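Local coordinates for AxyAgu115A (Amphibacillus xylanus NBRC 15112, PDB 6NPS), which probably acts as a family GH115 alpha-glucuronidase, hydrolysing glucuronic acid side groups from xylans such as arabinoglucuronoxylan, at residues Val668-Asp671 with Gly672-Leu675; Lys735-Leu738 with Ser739-Ile742. The protein carries 3 engineered substitutions. All blocks are in the same frame, centred on the assembly; numbering follows the deposited sequence.

Interaction 1 of 2, residues Val668-Asp671 with Gly672-Leu675; sequences VSID and GTEL
The carbonyl of Ile670 has the hydroxyl of Thr673 over one face: OG1 of Thr673 lies 3.0 Å from O of Ile670, raised 38° out of the carbonyl plane, and donates a hydrogen bond to that oxygen. A second, weak bond reaches the same oxygen from the backbone, N of Thr673 to O of Ile670 at 3.3 Å. On the same face of the carbonyl, CB of Ile670 comes within 3.4 Å of OG1 of Thr673, so the hydroxyl also touches hydrocarbon. With OG1 held between its backbone N and carbonyl carbon (chi1 76°), Thr673 also accepts a hydrogen bond from further along the chain, N of Leu675 to OG1 at 3.0 Å, which makes an ST turn. A valine in its place would probably leave N of Leu675 without this acceptor and O of Ile670 without its hydroxyl donor, the weak backbone bond remaining. The loop is closed by N of Ile670, which donates to O of Leu675 at 3.0 Å in a nearly straight bond (167° at the hydrogen). Beside it, CG1 of Ile670 packs 3.9 Å from CB of Leu675; Ile670 and Leu675 also touch Leu687 and Pro688 of strand 686-688 in the facing sheet. Asp671 sends its side chain off the turn from CB, and its carboxylate bonds through OD2 to the hydroxyl of Ser701 and through OD1 to that of Thr703. Gly672 takes a backbone conformation in which a side chain would jam against O of Asp671, as is usual at the third position of a type II beta turn, here Ile670 to Thr673. Together the turn, the ST turn and the closing bond form the end loop of a beta hairpin, joining strand 666-670 to the short antiparallel strand 676-677.

Interaction 2 of 2, residues Lys735-Leu738 with Ser739-Ile742; sequences KNKL and SETI
Two oxygens hold the ammonium of Lys737: NZ lies 2.7 Å from OE1 of Glu740, in a salt bridge, and 2.8 Å from O of Ser739. The carboxylate oxygen is approached nearly along its C-O axis, the backbone carbonyl in its own plane with a C=O...N angle of 155°. Lys737 starts with CG anti to the backbone N (chi1 -162°), then bends at chi2 and again at chi4, which brings its end alongside the chain that follows. Glu740 answers with a bend at its own chi2 of 80°, and the two side chains cross at a slant over the start of strand 739-746, both also touching Leu732. Leu738 and Glu740 make backbone hydrogen bonds to Ser706 and Ile704 of strand 700-706, whereas the carbonyl of Ser739 between them is taken up by the lysine. Just after strand 729-732, OD1 of Asp733 accepts the backbone N-H groups of Lys735 and Lys737, which anchors the loop from which the lysine departs. On this surface, water would probably screen the ion pair in part, but the neutral carbonyl adds a second hold, and the positive charge is likely to be largely balanced locally.

Both contacts are local and belong to the same five-stranded antiparallel sheet, on either side of strand 700-706: residues 668-675 end strand 666-670 in a hairpin loop, while residues 735-742 lead from a loop into strand 739-746. Interaction 1 is partly buried, with an isoleucine set between the two sheets and cohesion that comes mostly from neutral hydrogen bonds of backbone and hydroxyl. Interaction 2 lies on the surface and rests on a charged ammonium shared between a carboxylate and a backbone carbonyl. Their centres are about 15 Å apart, yet they meet in a light packing contact, OD2 of Asp671 to CG2 of Thr741 at 4.0 Å, across the intervening strand.

Interaction 1 of 2, residues Val668-Asp671 with Gly672-Leu675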
ATOM      1  N   VAL A 668       4.199  21.258  -6.438  1.00 31.05           N
ATOM      2  CA  VAL A 668       5.055  21.387  -7.617  1.00 31.57           C
ATOM      3  C   VAL A 668       5.757  20.056  -7.860  1.00 30.72           C
ATOM      4  O   VAL A 668       6.405  19.522  -6.952  1.00 32.49           O
ATOM      5  CB  VAL A 668       6.087  22.517  -7.426  1.00 34.69           C
ATOM      6  CG1 VAL A 668       7.050  22.595  -8.626  1.00 32.25           C
ATOM      7  CG2 VAL A 668       5.392  23.846  -7.173  1.00 35.96           C
ATOM      8  N   SER A 669       5.672  19.524  -9.087  1.00 29.42           N
ATOM      9  CA  SER A 669       6.308  18.246  -9.370  1.00 34.13           C
ATOM     10  C   SER A 669       7.057  18.299 -10.692  1.00 31.86           C
ATOM     11  O   SER A 669       6.637  18.980 -11.629  1.00 33.32           O
ATOM     12  CB  SER A 669       5.269  17.107  -9.370  1.00 40.39           C
ATOM     13  OG  SER A 669       4.241  17.314 -10.337  1.00 43.88           O
ATOM     14  N   ILE A 670       8.178  17.589 -10.758  1.00 31.57           N
ATOM     15  CA  ILE A 670       9.020  17.571 -11.953  1.00 29.27           C
ATOM     16  C   ILE A 670       8.513  16.456 -12.861  1.00 37.29           C
ATOM     17  O   ILE A 670       8.441  15.300 -12.442  1.00 30.80           O
ATOM     18  CB  ILE A 670      10.495  17.332 -11.592  1.00 33.38           C
ATOM     19  CG1 ILE A 670      10.984  18.343 -10.543  1.00 34.01           C
ATOM     20  CG2 ILE A 670      11.376  17.325 -12.891  1.00 36.62           C
ATOM     21  CD1 ILE A 670      10.688  19.790 -10.946  1.00 32.44           C
ATOM     22  N   ASP A 671       8.177  16.772 -14.104  1.00 36.52           N
ATOM     23  CA  ASP A 671       7.549  15.734 -14.919  1.00 42.66           C
ATOM     24  C   ASP A 671       8.556  14.618 -15.208  1.00 39.12           C
ATOM     25  O   ASP A 671       9.750  14.868 -15.370  1.00 38.71           O
ATOM     26  CB  ASP A 671       6.997  16.339 -16.206  1.00 47.69           C
ATOM     27  CG  ASP A 671       5.873  17.355 -15.941  1.00 54.58           C
ATOM     28  OD1 ASP A 671       5.482  17.552 -14.768  1.00 55.60           O
ATOM     29  OD2 ASP A 671       5.393  17.980 -16.912  1.00 55.24           O
ATOM     30  N   GLY A 672       8.072  13.374 -15.231  1.00 40.31           N
ATOM     31  CA  GLY A 672       8.916  12.225 -15.480  1.00 38.95           C
ATOM     32  C   GLY A 672       9.651  11.667 -14.279  1.00 35.04           C
ATOM     33  O   GLY A 672      10.464  10.747 -14.454  1.00 34.58           O
ATOM     34  N   THR A 673       9.411  12.193 -13.069  1.00 36.89           N
ATOM     35  CA  THR A 673      10.114  11.798 -11.838  1.00 34.66           C
ATOM     36  C   THR A 673       9.143  11.832 -10.660  1.00 34.35           C
ATOM     37  O   THR A 673       8.019  12.336 -10.767  1.00 33.69           O
ATOM     38  CB  THR A 673      11.274  12.762 -11.484  1.00 40.45           C
ATOM     39  OG1 THR A 673      10.712  13.958 -10.934  1.00 38.25           O
ATOM     40  CG2 THR A 673      12.142  13.159 -12.718  1.00 38.09           C
ATOM     41  N   GLU A 674       9.603  11.360  -9.498  1.00 30.43           N
ATOM     42  CA  GLU A 674       8.838  11.466  -8.262  1.00 34.41           C
ATOM     43  C   GLU A 674       9.167  12.715  -7.463  1.00 34.76           C
ATOM     44  O   GLU A 674       8.678  12.859  -6.337  1.00 35.41           O
ATOM     45  CB  GLU A 674       9.100  10.246  -7.363  1.00 33.08           C
ATOM     46  CG  GLU A 674       8.715   8.939  -8.053  1.00 42.99           C
ATOM     47  CD  GLU A 674       8.990   7.694  -7.211  1.00 60.07           C
ATOM     48  OE1 GLU A 674      10.152   7.224  -7.149  1.00 65.28           O
ATOM     49  OE2 GLU A 674       8.022   7.176  -6.625  1.00 65.25           O
ATOM     50  N   LEU A 675       9.999  13.594  -7.994  1.00 33.60           N
ATOM     51  CA  LEU A 675      10.425  14.776  -7.251  1.00 36.87           C
ATOM     52  C   LEU A 675       9.271  15.757  -7.115  1.00 35.22           C
ATOM     53  O   LEU A 675       8.693  16.172  -8.111  1.00 36.48           O
ATOM     54  CB  LEU A 675      11.595  15.449  -7.970  1.00 35.67           C
ATOM     55  CG  LEU A 675      12.882  14.619  -8.059  1.00 42.18           C
ATOM     56  CD1 LEU A 675      13.749  15.181  -9.167  1.00 45.34           C
ATOM     57  CD2 LEU A 675      13.602  14.639  -6.728  1.00 37.19           C
TER

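Interaction 2 of 2, residues Lys735-Leu738 with Ser739-Ile742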
ATOM      1  N   LYS A 735     -11.504  23.442  -8.653  1.00 64.88           N
ATOM      2  CA  LYS A 735     -12.785  23.050  -9.234  1.00 70.26           C
ATOM      3  C   LYS A 735     -12.720  23.003 -10.756  1.00 73.23           C
ATOM      4  O   LYS A 735     -12.823  21.912 -11.319  1.00 77.45           O
ATOM      5  CB  LYS A 735     -13.906  23.949  -8.714  1.00 73.25           C
ATOM      6  CG  LYS A 735     -14.004  23.901  -7.188  1.00 77.98           C
ATOM      7  CD  LYS A 735     -15.398  24.276  -6.688  1.00 83.05           C
ATOM      8  CE  LYS A 735     -15.855  23.399  -5.508  1.00 86.75           C
ATOM      9  NZ  LYS A 735     -16.346  22.030  -5.888  1.00 86.66           N
ATOM     10  N   ASN A 736     -12.519  24.125 -11.453  1.00 73.66           N
ATOM     11  CA  ASN A 736     -12.425  24.018 -12.907  1.00 79.66           C
ATOM     12  C   ASN A 736     -10.977  23.772 -13.362  1.00 72.98           C
ATOM     13  O   ASN A 736     -10.730  22.943 -14.248  1.00 74.57           O
ATOM     14  CB  ASN A 736     -13.043  25.230 -13.623  1.00 93.85           C
ATOM     15  CG  ASN A 736     -12.694  26.550 -12.960  1.00106.42           C
ATOM     16  OD1 ASN A 736     -11.658  27.146 -13.285  1.00111.23           O
ATOM     17  ND2 ASN A 736     -13.497  26.980 -11.983  1.00109.69           N
ATOM     18  N   LYS A 737     -10.006  24.477 -12.785  1.00 62.38           N
ATOM     19  CA  LYS A 737      -8.603  24.275 -13.145  1.00 58.36           C
ATOM     20  C   LYS A 737      -7.867  23.646 -11.968  1.00 49.31           C
ATOM     21  O   LYS A 737      -7.665  24.285 -10.929  1.00 51.75           O
ATOM     22  CB  LYS A 737      -7.933  25.582 -13.573  1.00 66.85           C
ATOM     23  CG  LYS A 737      -6.639  25.321 -14.361  1.00 77.00           C
ATOM     24  CD  LYS A 737      -6.655  25.932 -15.765  1.00 83.58           C
ATOM     25  CE  LYS A 737      -5.273  25.876 -16.417  1.00 88.24           C
ATOM     26  NZ  LYS A 737      -4.739  24.483 -16.655  1.00 91.64           N
ATOM     27  N   LEU A 738      -7.458  22.399 -12.151  1.00 44.86           N
ATOM     28  CA  LEU A 738      -6.845  21.587 -11.109  1.00 47.71           C
ATOM     29  C   LEU A 738      -5.325  21.544 -11.193  1.00 49.46           C
ATOM     30  O   LEU A 738      -4.664  21.327 -10.172  1.00 48.74           O
ATOM     31  CB  LEU A 738      -7.363  20.147 -11.184  1.00 45.01           C
ATOM     32  CG  LEU A 738      -8.874  19.923 -11.251  1.00 46.53           C
ATOM     33  CD1 LEU A 738      -9.249  18.420 -10.976  1.00 41.28           C
ATOM     34  CD2 LEU A 738      -9.514  20.830 -10.239  1.00 46.51           C
ATOM     35  N   SER A 739      -4.756  21.694 -12.390  1.00 41.28           N
ATOM     36  CA  SER A 739      -3.312  21.650 -12.535  1.00 40.15           C
ATOM     37  C   SER A 739      -2.920  22.500 -13.729  1.00 41.12           C
ATOM     38  O   SER A 739      -3.759  22.874 -14.548  1.00 38.64           O
ATOM     39  CB  SER A 739      -2.781  20.205 -12.685  1.00 46.32           C
ATOM     40  OG  SER A 739      -3.326  19.533 -13.795  1.00 51.94           O
ATOM     41  N   GLU A 740      -1.635  22.832 -13.791  1.00 38.13           N
ATOM     42  CA  GLU A 740      -1.060  23.562 -14.913  1.00 40.24           C
ATOM     43  C   GLU A 740       0.327  22.998 -15.201  1.00 39.93           C
ATOM     44  O   GLU A 740       1.112  22.762 -14.277  1.00 38.61           O
ATOM     45  CB  GLU A 740      -0.996  25.054 -14.588  1.00 45.17           C
ATOM     46  CG  GLU A 740      -0.309  25.910 -15.647  1.00 65.94           C
ATOM     47  CD  GLU A 740      -1.207  26.235 -16.833  1.00 80.56           C
ATOM     48  OE1 GLU A 740      -2.356  25.754 -16.852  1.00 85.40           O
ATOM     49  OE2 GLU A 740      -0.761  26.971 -17.745  1.00 86.71           O
ATOM     50  N   THR A 741       0.629  22.740 -16.469  1.00 37.32           N
ATOM     51  CA  THR A 741       1.955  22.284 -16.867  1.00 38.01           C
ATOM     52  C   THR A 741       2.775  23.474 -17.353  1.00 39.99           C
ATOM     53  O   THR A 741       2.331  24.213 -18.237  1.00 41.37           O
ATOM     54  CB  THR A 741       1.841  21.224 -17.955  1.00 42.53           C
ATOM     55  OG1 THR A 741       1.212  20.056 -17.415  1.00 49.82           O
ATOM     56  CG2 THR A 741       3.224  20.869 -18.513  1.00 43.44           C
ATOM     57  N   ILE A 742       3.942  23.691 -16.756  1.00 38.46           N
ATOM     58  CA  ILE A 742       4.794  24.821 -17.114  1.00 37.77           C
ATOM     59  C   ILE A 742       5.925  24.277 -17.971  1.00 37.30           C
ATOM     60  O   ILE A 742       6.629  23.342 -17.558  1.00 38.18           O
ATOM     61  CB  ILE A 742       5.341  25.547 -15.868  1.00 36.61           C
ATOM     62  CG1 ILE A 742       4.218  25.854 -14.841  1.00 36.22           C
ATOM     63  CG2 ILE A 742       6.168  26.817 -16.279  1.00 33.96           C
ATOM     64  CD1 ILE A 742       3.098  26.751 -15.328  1.00 38.96           C
TER